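Local coordinates for protein transcriptional regulator (Vibrio vulnificus, PDB 4IVN) that probably represses transcription of the nan operon for sialic acid catabolism, binding N-acetylmannosamine 6-phosphate in a sugar isomerase-like domain, at residues A169-Q174 with Y198-P203; E122-A127 with L177-S182; V102-D107 with A225-G230; V205-I210 with E221-A226. One frame throughout, in Å; residues are numbered along the deposited sequence.

Contact 1 (A169-Q174 with Y198-P203); sequences ASRSSQ and YKRDIP
Arg200 reaches Ser172 by running extended to CD and then folding at chi3 (68°), a turn that lays the NE/NH2 edge of its guanidinium group against the carbonyl of Ser172. NE and NH2 both donate to this one oxygen, a side-on grip in which Arg200 NE lies 2.8 Å from Ser172 O on a lone pair, the bond bent to 146° at the hydrogen, while NH2, at the same distance, comes from above the carbonyl plane. Ser170 O sits over one face of the guanidinium and lies 3.2 Å from Arg200 CD, so carbonyls from the last turn of the helix and the loop after it meet the arginine at a face and at an edge. The guanidinium of Arg171 stands near Arg200 as a like charge, its plane turned 70° from the other. Deeper in, Ile202 CG2 packs 3.6 Å from Ser172 OG, which is itself hydrogen-bonded to Asp176 and Trp178, and Ile202 CD1 covers the backbone of Ser173. Asp201, with positive phi, is the C-prime residue of the Schellman motif that ends helix 188-199. The contact thus joins the turns that follow helices 162-170 and 188-199, beside strand 176-181, where Trp178 packs against Ala169 and Ile202.

Contact 2 (E122-A127 with L177-S182); sequences ERVHQA and LWFAVS
Val124 meets Leu177 and Phe179 with a single methyl, CG2, in a contact without hydrogen bonds. Val124 CG2 lies 3.6 Å from Leu177 CD2, and the same methyl is 3.7 Å from Phe179 CZ. It comes to the edge of the phenyl ring, close to the ring plane, with the two side chains at about a right angle. Leu177 extends toward the helix, CG anti to its backbone N (chi1 165°), and this puts CD2 beside the helix backbone at Arg123 and Val124. One turn on, the helix ends and Ala127 CB closes against Leu177 CB at 3.7 Å. The aliphatic start of Arg123 borders the patch, Arg123 CB being 4.2 Å from Leu177 CD1, while its guanidinium leads away toward Glu221 in a long, weak ion pair.

In the next shell, Leu149 of helix 137-151 and Leu254 of helix 237-257 pack on Val124, and Leu145 and Leu250 touch Phe179. Lys154 NZ donates hydrogen bonds to the carbonyls of Val124 and Ala127, at the end of helix 114-126. The backbone of Leu177 is bonded to Phe129 and Gly131 of the adjoining strand.

The short axes of helix and strand pass 9.5 Å apart at an angle of 131°. This is the helix-on-sheet packing of the alpha-beta-alpha sandwich of SIS domains, and the strand leads to Ser182, whose OG binds the sugar phosphate ligand.

Contact 3 (V102-D107 with A225-G230); sequences VDSLQD and AARPEG
Arg227 leaves the loop after strand 221-224 and reaches Ser104 and Asp107, on successive turns of helix 93-111. Its CB bond does not aim at the helix. Bends at chi2 and chi3 (105°) bring the chain round, carrying CG and CD past the hydroxyl of Ser104. NE lies farther from this hydroxyl, and Arg227 CZ is 3.6 Å from Asp107 OD2. NH1 does double duty: Arg227 NH1 donates to Ser104 OG at 2.9 Å, nearly straight at 169°, and to Asp107 OD2 at 3.0 Å. NH2 completes the salt bridge, Arg227 NH2 lying 3.2 Å from Asp107 OD2, so the guanidinium holds one carboxylate oxygen end-on with both nitrogens. All three bonds lie near the guanidinium plane, which fixes its rotation, although the carboxylate is turned 52° from it.

Beside the ion pair Asp107 CB rests on Ala226 CB at 3.7 Å. The loop has a further hold on the helix, the backbone N of Ala226 being bonded to Thr108 OG1. The loop is also tied to helix 237-257, Arg227 O being bonded to Ser239 OG. Leu105, pointing away from the loop, packs on Leu105 of the second subunit.

The helix that takes part in the dimer contact is thereby joined to the loop that runs on to Gly230, part of the pocket for N-acetylmannosamine 6-phosphate in this SIS domain.

Contact 4 (V205-I210 with E221-A226); sequences VSLTNI and EMLVAA
Thr208 O takes the amide of Ala225 at 2.8 Å (Ala225 N to Thr208 O), the shortest rung of a parallel ladder between the two strands. Earlier along the strands Thr208 N donates to Leu223 O, Ser206 O accepts from Leu223 N at 2.9 Å, and Ser206 N reaches Glu221 O at the same length. Weaker CA-H...O contacts accompany these bonds, such as Met222 CA to Ser206 O. Past the last rung a water donates to both Asn209 O and Ala225 O, continuing the link between the two segments as they leave the sheet.

Val205, Leu207, Glu221 and Leu223 share one face. There Leu207 and Leu223 lie side by side, Leu207 CD2 being 3.8 Å from Leu223 CB, under helices 114-126 and 237-257. On the other face Met222 bends at chi2 (-138°), bringing Met222 CE 3.7 Å from Ser206 CB and, at about a right angle, against Thr208 CG2. Thr208 OG1 turns to bond Ile210 O and touches Val224 CG2.

Strand 221-224 is outermost in this chain's five-stranded parallel sheet. Such a sheet between helices is the Rossmann-like core of SIS domains, and loops from its C-terminal strand ends contribute to the sugar phosphate pocket.

In the fold
From the N terminus, helix 93-111 comes first, and contact 3 closes the longest loop, bringing the segment after strand 221-224 back to it. Contacts 1 and 2 are nested inside that loop. Contact 2 opens at the end of helix 114-126 and closes on strand 176-181; contact 1 opens before that strand and closes after helix 188-199, so the two cross, and Trp178 links them. Contact 4 follows both in series and shares Ala225 and Ala226 with contact 3. Contact 2 sets a helix on the sheet, contact 4 joins two of its strands, contact 1 joins the turns after two helices, and contact 3 reaches the helix that packs on the second subunit.

Contact 1 (A169-Q174 with Y198-P203)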
# COMPACT_ATOMS: atom_id res chain seq x y z
N ALA A 169 1.40 -23.80 2.67
CA ALA A 169 2.61 -23.87 3.53
C ALA A 169 2.83 -25.29 3.99
O ALA A 169 3.98 -25.74 4.12
CB ALA A 169 2.48 -22.94 4.77
N SER A 170 1.74 -26.03 4.23
CA SER A 170 1.93 -27.34 4.86
C SER A 170 2.57 -28.34 3.87
O SER A 170 3.09 -29.33 4.30
CB SER A 170 0.62 -27.97 5.41
OG SER A 170 -0.08 -28.36 4.28
N ARG A 171 2.58 -28.02 2.58
CA ARG A 171 3.13 -28.93 1.58
C ARG A 171 4.36 -28.27 0.94
O ARG A 171 4.90 -28.71 -0.08
CB ARG A 171 2.09 -29.29 0.52
CG ARG A 171 0.82 -30.01 1.07
CD ARG A 171 1.01 -31.57 1.11
NE ARG A 171 2.11 -32.01 1.90
CZ ARG A 171 2.84 -33.13 1.75
NH1 ARG A 171 2.67 -34.01 0.77
NH2 ARG A 171 3.79 -33.34 2.62
N SER A 172 4.80 -27.21 1.53
CA SER A 172 5.89 -26.44 1.01
C SER A 172 7.23 -27.25 0.95
O SER A 172 7.47 -28.12 1.84
CB SER A 172 6.10 -25.30 1.96
OG SER A 172 6.81 -24.26 1.31
N SER A 173 8.03 -27.00 -0.08
CA SER A 173 9.18 -27.91 -0.38
C SER A 173 10.35 -27.06 -0.86
O SER A 173 10.21 -25.86 -1.08
CB SER A 173 8.82 -28.90 -1.48
OG SER A 173 8.63 -28.23 -2.73
N GLN A 174 11.52 -27.70 -0.92
CA GLN A 174 12.76 -27.04 -1.38
C GLN A 174 12.57 -26.17 -2.58
O GLN A 174 12.00 -26.61 -3.56
CB GLN A 174 13.85 -28.12 -1.72
CG GLN A 174 14.65 -28.53 -0.51
CD GLN A 174 15.19 -27.32 0.21
OE1 GLN A 174 15.06 -27.21 1.43
NE2 GLN A 174 15.70 -26.34 -0.57
N TYR A 198 7.80 -22.82 8.43
CA TYR A 198 8.92 -22.84 9.32
C TYR A 198 9.20 -24.23 9.84
O TYR A 198 10.38 -24.67 9.85
CB TYR A 198 8.69 -21.91 10.48
CG TYR A 198 9.94 -21.71 11.33
CD1 TYR A 198 10.90 -20.74 10.95
CD2 TYR A 198 10.15 -22.46 12.50
CE1 TYR A 198 12.05 -20.54 11.71
CE2 TYR A 198 11.29 -22.27 13.29
CZ TYR A 198 12.23 -21.29 12.90
OH TYR A 198 13.36 -21.03 13.64
N LYS A 199 8.16 -24.99 10.18
CA LYS A 199 8.37 -26.35 10.71
C LYS A 199 8.82 -27.39 9.69
O LYS A 199 9.39 -28.43 10.03
CB LYS A 199 7.17 -26.83 11.54
CG LYS A 199 7.02 -26.02 12.82
CD LYS A 199 5.61 -26.13 13.42
CE LYS A 199 5.36 -24.99 14.42
NZ LYS A 199 4.64 -25.43 15.65
N ARG A 200 8.66 -27.08 8.43
CA ARG A 200 9.14 -27.97 7.41
C ARG A 200 10.49 -27.52 6.87
O ARG A 200 10.85 -27.94 5.77
CB ARG A 200 8.16 -27.96 6.26
CG ARG A 200 6.95 -28.79 6.58
CD ARG A 200 5.92 -28.51 5.55
NE ARG A 200 6.32 -29.02 4.23
CZ ARG A 200 6.24 -30.30 3.88
NH1 ARG A 200 5.80 -31.23 4.73
NH2 ARG A 200 6.59 -30.64 2.66
N ASP A 201 11.21 -26.68 7.61
CA ASP A 201 12.53 -26.15 7.23
C ASP A 201 12.55 -25.35 5.91
O ASP A 201 13.56 -25.35 5.21
CB ASP A 201 13.58 -27.27 7.20
CG ASP A 201 13.54 -28.05 8.48
OD1 ASP A 201 13.65 -27.40 9.54
OD2 ASP A 201 13.29 -29.27 8.46
N ILE A 202 11.44 -24.66 5.61
CA ILE A 202 11.38 -23.78 4.43
C ILE A 202 11.61 -22.40 4.98
O ILE A 202 11.04 -22.12 6.02
CB ILE A 202 9.99 -23.89 3.77
CG1 ILE A 202 9.76 -25.37 3.36
CG2 ILE A 202 9.83 -22.86 2.61
CD1 ILE A 202 10.88 -26.04 2.56
N PRO A 203 12.48 -21.56 4.37
CA PRO A 203 12.70 -20.25 4.96
C PRO A 203 11.45 -19.33 5.04
O PRO A 203 10.58 -19.32 4.12
CB PRO A 203 13.77 -19.57 4.03
CG PRO A 203 13.55 -20.29 2.71
CD PRO A 203 13.23 -21.72 3.11

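Contact 2 (E122-A127 with L177-S182)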
# COMPACT_ATOMS: atom_id res chain seq x y z
N GLU A 122 19.37 -12.56 -1.15
CA GLU A 122 19.88 -13.78 -1.72
C GLU A 122 18.84 -14.90 -1.67
O GLU A 122 18.68 -15.62 -2.65
CB GLU A 122 21.14 -14.19 -0.92
CG GLU A 122 22.20 -14.95 -1.67
CD GLU A 122 22.36 -14.49 -3.10
OE1 GLU A 122 22.42 -13.24 -3.36
OE2 GLU A 122 22.42 -15.43 -3.97
N ARG A 123 18.13 -15.03 -0.56
CA ARG A 123 16.99 -15.99 -0.50
C ARG A 123 15.95 -15.78 -1.62
O ARG A 123 15.53 -16.72 -2.27
CB ARG A 123 16.36 -15.90 0.88
CG ARG A 123 17.39 -16.41 1.93
CD ARG A 123 16.75 -16.86 3.23
NE ARG A 123 17.70 -17.20 4.31
CZ ARG A 123 18.09 -18.44 4.63
NH1 ARG A 123 17.67 -19.49 3.91
NH2 ARG A 123 18.89 -18.62 5.69
N VAL A 124 15.53 -14.54 -1.82
CA VAL A 124 14.62 -14.21 -2.90
C VAL A 124 15.18 -14.59 -4.28
O VAL A 124 14.51 -15.23 -5.11
CB VAL A 124 14.21 -12.75 -2.85
CG1 VAL A 124 13.27 -12.44 -4.06
CG2 VAL A 124 13.47 -12.50 -1.52
N HIS A 125 16.43 -14.29 -4.46
CA HIS A 125 17.08 -14.58 -5.72
C HIS A 125 17.04 -16.06 -5.97
O HIS A 125 16.68 -16.48 -7.08
CB HIS A 125 18.52 -14.09 -5.71
CG HIS A 125 19.26 -14.49 -6.95
ND1 HIS A 125 18.89 -14.09 -8.16
CD2 HIS A 125 20.32 -15.39 -7.15
CE1 HIS A 125 19.70 -14.65 -9.10
NE2 HIS A 125 20.59 -15.41 -8.48
N GLN A 126 17.34 -16.86 -4.94
CA GLN A 126 17.35 -18.33 -5.08
C GLN A 126 15.93 -18.93 -5.22
O GLN A 126 15.76 -20.04 -5.76
CB GLN A 126 18.05 -19.03 -3.89
CG GLN A 126 19.54 -18.65 -3.67
CD GLN A 126 20.45 -18.95 -4.88
OE1 GLN A 126 20.20 -19.88 -5.64
NE2 GLN A 126 21.51 -18.15 -5.05
N ALA A 127 14.92 -18.21 -4.73
CA ALA A 127 13.65 -18.86 -4.52
C ALA A 127 12.99 -19.18 -5.86
O ALA A 127 13.02 -18.37 -6.79
CB ALA A 127 12.77 -18.01 -3.64
N LEU A 177 9.94 -20.04 -0.67
CA LEU A 177 10.30 -19.07 0.36
C LEU A 177 8.96 -18.38 0.77
O LEU A 177 8.11 -18.10 -0.09
CB LEU A 177 11.17 -17.97 -0.25
CG LEU A 177 11.43 -16.61 0.49
CD1 LEU A 177 12.33 -16.97 1.66
CD2 LEU A 177 12.24 -15.62 -0.33
N TRP A 178 8.78 -18.12 2.06
CA TRP A 178 7.53 -17.45 2.56
C TRP A 178 7.81 -16.12 3.19
O TRP A 178 8.78 -15.99 3.93
CB TRP A 178 6.86 -18.28 3.61
CG TRP A 178 6.33 -19.49 2.95
CD1 TRP A 178 7.00 -20.69 2.65
CD2 TRP A 178 5.03 -19.62 2.41
NE1 TRP A 178 6.17 -21.54 1.96
CE2 TRP A 178 4.96 -20.95 1.79
CE3 TRP A 178 3.88 -18.79 2.44
CZ2 TRP A 178 3.78 -21.43 1.21
CZ3 TRP A 178 2.71 -19.27 1.83
CH2 TRP A 178 2.66 -20.58 1.25
N PHE A 179 6.95 -15.13 2.94
CA PHE A 179 6.97 -13.89 3.69
C PHE A 179 5.71 -13.79 4.57
O PHE A 179 4.58 -14.01 4.09
CB PHE A 179 6.92 -12.76 2.69
CG PHE A 179 8.29 -12.45 2.12
CD1 PHE A 179 8.71 -13.11 0.99
CD2 PHE A 179 9.13 -11.53 2.73
CE1 PHE A 179 9.95 -12.84 0.41
CE2 PHE A 179 10.39 -11.28 2.16
CZ PHE A 179 10.81 -11.97 1.06
N ALA A 180 5.90 -13.52 5.84
CA ALA A 180 4.77 -13.40 6.80
C ALA A 180 4.73 -11.92 7.05
O ALA A 180 5.68 -11.39 7.62
CB ALA A 180 5.09 -14.21 8.13
N VAL A 181 3.67 -11.24 6.59
CA VAL A 181 3.50 -9.80 6.79
C VAL A 181 2.50 -9.51 7.89
O VAL A 181 1.31 -9.81 7.78
CB VAL A 181 2.99 -9.10 5.48
CG1 VAL A 181 2.99 -7.54 5.66
CG2 VAL A 181 3.88 -9.58 4.30
N SER A 182 2.98 -8.93 8.97
CA SER A 182 2.16 -8.73 10.20
C SER A 182 2.90 -7.65 11.01
O SER A 182 4.03 -7.89 11.40
CB SER A 182 2.13 -10.03 10.99
OG SER A 182 1.42 -9.87 12.22

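Contact 3 (V102-D107 with A225-G230)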
# COMPACT_ATOMS: atom_id res chain seq x y z
N VAL A 102 6.58 10.90 6.78
CA VAL A 102 8.00 11.25 6.61
C VAL A 102 8.86 10.74 7.72
O VAL A 102 9.90 10.10 7.45
CB VAL A 102 8.25 12.76 6.41
CG1 VAL A 102 9.74 13.10 6.48
CG2 VAL A 102 7.70 13.15 5.03
N ASP A 103 8.42 10.97 8.96
CA ASP A 103 9.23 10.63 10.17
C ASP A 103 9.35 9.11 10.18
O ASP A 103 10.39 8.57 10.42
CB ASP A 103 8.52 11.04 11.49
CG ASP A 103 8.35 12.54 11.64
OD1 ASP A 103 9.06 13.28 10.98
OD2 ASP A 103 7.46 12.96 12.39
N SER A 104 8.24 8.43 9.92
CA SER A 104 8.31 6.97 9.83
C SER A 104 9.26 6.36 8.81
O SER A 104 9.87 5.31 9.08
CB SER A 104 6.92 6.40 9.64
OG SER A 104 6.32 6.56 10.89
N LEU A 105 9.29 6.94 7.62
CA LEU A 105 10.22 6.51 6.58
C LEU A 105 11.62 6.73 7.05
O LEU A 105 12.47 5.86 6.94
CB LEU A 105 9.95 7.28 5.28
CG LEU A 105 8.68 6.81 4.54
CD1 LEU A 105 8.31 7.89 3.53
CD2 LEU A 105 9.01 5.51 3.81
N GLN A 106 11.89 7.89 7.61
CA GLN A 106 13.27 8.15 8.00
C GLN A 106 13.67 7.26 9.16
O GLN A 106 14.76 6.68 9.14
CB GLN A 106 13.45 9.62 8.31
CG GLN A 106 13.16 10.51 7.10
CD GLN A 106 13.20 11.98 7.46
OE1 GLN A 106 12.86 12.42 8.59
NE2 GLN A 106 13.63 12.76 6.50
N ASP A 107 12.80 7.12 10.15
CA ASP A 107 13.07 6.15 11.22
C ASP A 107 13.29 4.74 10.73
O ASP A 107 14.23 4.10 11.20
CB ASP A 107 11.97 6.17 12.26
CG ASP A 107 11.96 7.46 13.04
OD1 ASP A 107 12.96 8.21 12.97
OD2 ASP A 107 10.97 7.73 13.73
N ALA A 225 9.96 -2.54 10.47
CA ALA A 225 9.64 -1.12 10.14
C ALA A 225 9.36 -0.37 11.46
O ALA A 225 8.94 -1.02 12.46
CB ALA A 225 8.35 -1.14 9.23
N ALA A 226 9.52 0.96 11.49
CA ALA A 226 9.21 1.78 12.63
C ALA A 226 7.73 1.87 12.89
O ALA A 226 6.91 1.41 12.10
CB ALA A 226 9.83 3.18 12.47
N ARG A 227 7.39 2.41 14.05
CA ARG A 227 5.97 2.58 14.51
C ARG A 227 5.21 1.28 14.71
O ARG A 227 4.34 0.97 13.90
CB ARG A 227 5.13 3.38 13.53
CG ARG A 227 5.87 4.58 13.03
CD ARG A 227 5.37 5.87 13.68
NE ARG A 227 6.36 6.31 14.68
CZ ARG A 227 7.59 6.79 14.42
NH1 ARG A 227 8.09 6.94 13.20
NH2 ARG A 227 8.35 7.13 15.43
N PRO A 228 5.41 0.63 15.89
CA PRO A 228 4.63 -0.54 16.29
C PRO A 228 3.17 -0.15 16.32
O PRO A 228 2.80 0.94 16.74
CB PRO A 228 5.06 -0.73 17.74
CG PRO A 228 6.39 -0.12 17.90
CD PRO A 228 6.48 0.96 16.86
N GLU A 229 2.28 -1.06 15.92
CA GLU A 229 0.84 -0.72 16.02
C GLU A 229 0.32 -1.00 17.41
O GLU A 229 0.86 -1.86 18.08
CB GLU A 229 0.05 -1.61 15.00
CG GLU A 229 0.42 -1.14 13.61
CD GLU A 229 -0.46 -1.68 12.56
OE1 GLU A 229 -1.05 -2.77 12.75
OE2 GLU A 229 -0.53 -1.06 11.49
N GLY A 230 -0.75 -0.33 17.84
CA GLY A 230 -1.42 -0.60 19.15
C GLY A 230 -2.86 -0.98 18.80
O GLY A 230 -3.23 -0.94 17.61

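Contact 4 (V205-I210 with E221-A226)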
# COMPACT_ATOMS: atom_id res chain seq x y z
N VAL A 205 10.46 -15.30 6.00
CA VAL A 205 10.99 -13.92 6.28
C VAL A 205 9.78 -13.11 6.83
O VAL A 205 8.74 -13.06 6.17
CB VAL A 205 11.48 -13.23 4.98
CG1 VAL A 205 11.90 -11.75 5.22
CG2 VAL A 205 12.72 -14.00 4.43
N SER A 206 9.92 -12.49 7.98
CA SER A 206 8.81 -11.71 8.52
C SER A 206 9.03 -10.24 8.26
O SER A 206 10.15 -9.75 8.43
CB SER A 206 8.73 -11.90 10.03
OG SER A 206 8.20 -13.19 10.16
N LEU A 207 7.95 -9.57 7.87
CA LEU A 207 7.99 -8.12 7.74
C LEU A 207 7.06 -7.50 8.74
O LEU A 207 5.86 -7.62 8.57
CB LEU A 207 7.51 -7.71 6.38
CG LEU A 207 8.28 -8.19 5.15
CD1 LEU A 207 7.78 -7.43 3.91
CD2 LEU A 207 9.81 -7.97 5.29
N THR A 208 7.59 -6.86 9.81
CA THR A 208 6.70 -6.48 10.96
C THR A 208 7.11 -5.08 11.37
O THR A 208 7.94 -4.45 10.71
CB THR A 208 7.04 -7.33 12.23
OG1 THR A 208 8.37 -6.95 12.66
CG2 THR A 208 7.09 -8.72 11.87
N ASN A 209 6.49 -4.59 12.44
CA ASN A 209 6.89 -3.32 13.02
C ASN A 209 7.22 -3.52 14.49
O ASN A 209 7.14 -2.59 15.28
CB ASN A 209 5.68 -2.30 12.94
CG ASN A 209 5.32 -1.92 11.52
OD1 ASN A 209 5.51 -0.76 11.10
ND2 ASN A 209 4.71 -2.82 10.80
N ILE A 210 7.67 -4.73 14.85
CA ILE A 210 8.09 -4.95 16.21
C ILE A 210 9.22 -6.01 16.22
O ILE A 210 9.20 -6.95 15.45
CB ILE A 210 6.86 -5.29 17.11
CG1 ILE A 210 7.23 -5.13 18.57
CG2 ILE A 210 6.33 -6.63 16.83
CD1 ILE A 210 6.52 -3.95 19.17
N GLU A 221 14.42 -14.93 8.91
CA GLU A 221 14.92 -13.58 8.91
C GLU A 221 13.78 -12.60 9.26
O GLU A 221 12.61 -12.95 9.09
CB GLU A 221 15.38 -13.19 7.48
CG GLU A 221 16.35 -14.17 6.77
CD GLU A 221 17.83 -14.18 7.26
OE1 GLU A 221 18.17 -13.35 8.15
OE2 GLU A 221 18.65 -15.03 6.70
N MET A 222 14.10 -11.36 9.65
CA MET A 222 13.03 -10.39 9.91
C MET A 222 13.48 -9.03 9.39
O MET A 222 14.63 -8.70 9.51
CB MET A 222 12.86 -10.17 11.43
CG MET A 222 11.83 -11.04 12.13
SD MET A 222 10.86 -10.07 13.34
CE MET A 222 9.49 -11.21 13.59
N LEU A 223 12.56 -8.24 8.86
CA LEU A 223 12.88 -6.82 8.59
C LEU A 223 11.83 -6.11 9.41
O LEU A 223 10.71 -6.56 9.43
CB LEU A 223 12.77 -6.48 7.11
CG LEU A 223 13.86 -7.00 6.18
CD1 LEU A 223 13.72 -6.41 4.79
CD2 LEU A 223 15.27 -6.76 6.75
N VAL A 224 12.23 -5.08 10.14
CA VAL A 224 11.38 -4.39 11.10
C VAL A 224 11.19 -2.95 10.69
O VAL A 224 12.13 -2.21 10.60
CB VAL A 224 12.01 -4.50 12.52
CG1 VAL A 224 11.26 -3.62 13.54
CG2 VAL A 224 12.04 -5.99 12.91
N ALA A 225 9.96 -2.54 10.47
CA ALA A 225 9.64 -1.12 10.14
C ALA A 225 9.36 -0.37 11.46
O ALA A 225 8.94 -1.02 12.46
CB ALA A 225 8.35 -1.14 9.23
N ALA A 226 9.52 0.96 11.49
CA ALA A 226 9.21 1.78 12.63
C ALA A 226 7.73 1.87 12.89
O ALA A 226 6.91 1.41 12.10
CB ALA A 226 9.83 3.18 12.47
O HOH W 1 9.47 -0.63 15.12